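Single-stranded DNA-binding protein (Mycobacterium smegmatis, PDB 5GQO) probably binds single-stranded DNA as a four-chain assembly of OB-fold subunits. Local coordinates at residues Gly80-Ala83 and Arg84-Ala88. Residues are numbered along the deposited sequence; the frame is centred on the assembly and turned at random.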
loop_
_atom_site.group_PDB
_atom_site.type_symbol
_atom_site.label_atom_id
_atom_site.label_comp_id
_atom_site.label_asym_id
_atom_site.label_seq_id
_atom_site.Cartn_x
_atom_site.Cartn_y
_atom_site.Cartn_z
ATOM N N GLY B 80 9.409 3.170 -20.950
ATOM C CA GLY B 80 8.398 2.881 -21.968
ATOM C C GLY B 80 7.424 4.012 -22.189
ATOM O O GLY B 80 7.787 5.212 -22.150
ATOM N N ASN B 81 6.175 3.634 -22.392
ATOM C CA ASN B 81 5.124 4.600 -22.505
ATOM C C ASN B 81 5.011 5.553 -21.281
ATOM O O ASN B 81 4.597 6.713 -21.432
ATOM C CB ASN B 81 3.833 3.844 -22.727
ATOM C CG ASN B 81 3.724 3.318 -24.145
ATOM O OD1 ASN B 81 4.152 3.968 -25.104
ATOM N ND2 ASN B 81 3.146 2.154 -24.292
ATOM N N LEU B 82 5.372 5.049 -20.095
ATOM C CA LEU B 82 5.302 5.834 -18.911
ATOM C C LEU B 82 6.374 6.897 -18.951
ATOM O O LEU B 82 6.133 8.029 -18.559
ATOM C CB LEU B 82 5.423 4.974 -17.652
ATOM C CG LEU B 82 5.335 5.745 -16.335
ATOM C CD1 LEU B 82 4.017 6.473 -16.224
ATOM C CD2 LEU B 82 5.473 4.779 -15.164
ATOM N N ALA B 83 7.551 6.561 -19.442
ATOM C CA ALA B 83 8.600 7.574 -19.615
ATOM C C ALA B 83 8.147 8.672 -20.570
ATOM O O ALA B 83 8.445 9.842 -20.371
ATOM C CB ALA B 83 9.847 6.925 -20.149
ATOM N N ARG B 84 7.447 8.276 -21.623
ATOM C CA ARG B 84 6.947 9.238 -22.608
ATOM C C ARG B 84 5.884 10.176 -22.050
ATOM O O ARG B 84 6.042 11.397 -22.122
ATOM C CB ARG B 84 6.501 8.546 -23.911
ATOM C CG ARG B 84 7.703 8.297 -24.841
ATOM C CD ARG B 84 7.369 7.689 -26.202
ATOM N NE ARG B 84 6.984 6.273 -26.115
ATOM C CZ ARG B 84 7.829 5.265 -25.844
ATOM N NH1 ARG B 84 9.131 5.472 -25.624
ATOM N NH2 ARG B 84 7.358 4.021 -25.802
ATOM N N GLY B 85 4.827 9.620 -21.469
ATOM C CA GLY B 85 3.790 10.424 -20.818
ATOM C C GLY B 85 4.364 11.395 -19.809
ATOM O O GLY B 85 3.967 12.567 -19.757
ATOM N N VAL B 86 5.303 10.918 -18.997
ATOM C CA VAL B 86 5.809 11.740 -17.917
ATOM C C VAL B 86 6.669 12.858 -18.449
ATOM O O VAL B 86 6.596 13.983 -17.935
ATOM C CB VAL B 86 6.525 10.925 -16.814
ATOM C CG1 VAL B 86 7.198 11.853 -15.827
ATOM C CG2 VAL B 86 5.516 10.051 -16.062
ATOM N N SER B 87 7.506 12.585 -19.443
ATOM C CA SER B 87 8.402 13.663 -19.966
ATOM C C SER B 87 7.604 14.738 -20.724
ATOM O O SER B 87 7.876 15.897 -20.612
ATOM C CB SER B 87 9.471 13.069 -20.863
ATOM O OG SER B 87 8.811 12.323 -21.869
ATOM N N ALA B 88 6.561 14.328 -21.412
ATOM C CA ALA B 88 5.649 15.259 -22.059
ATOM C C ALA B 88 4.781 16.099 -21.101
ATOM O O ALA B 88 4.226 17.106 -21.522
ATOM C CB ALA B 88 4.698 14.463 -22.942
#
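Arg84 folds back over the first turn of helix 80-89 to meet Gly80 and Asn81. Its chain runs extended as far as CD and then bends (chi3 -72°), which brings the guanidinium flat over the Gly80 peptide, with Gly80 O 3.6 Å above the centre of the group. From there NH2 gives a hydrogen bond of 3.3 Å to Asn81 OD1. That bond is long and somewhat bent, and its donor stands 57° above the carbonyl plane rather than on a lone pair; the amide and guanidinium planes are nearly perpendicular. NH1, the other terminal nitrogen, forms a salt bridge with Glu47 of strand 46-55.

Four successive i to i+4 backbone bonds of 2.9 to 3.1 Å tie the turns together: Arg84 N to Gly80 O, Gly85 N to Asn81 O, Val86 N to Leu82 O and Ser87 N to Ala83 O. With chi1 at 55°, the Ser87 hydroxyl turns back along the helix, where OG lies 2.9 Å from both Ala83 O and Arg84 O; its single proton can serve either carbonyl.

The apolar face carries Leu82 and Val86, which run alongside each other one turn apart, with CD1 of Leu82 3.9 Å from CG2 of Val86. Both pack on Val125, and Ala83 and Val86 reach Tyr49, so this face closes against the OB-fold barrel while Leu129 and Ser130 of a second subunit also touch it. The helix is thus amphipathic: apolar packing holds its buried flank, while a weakly aligned amide hydrogen bond and the Glu47 charge pair probably steady the Arg84 guanidinium on its exposed flank.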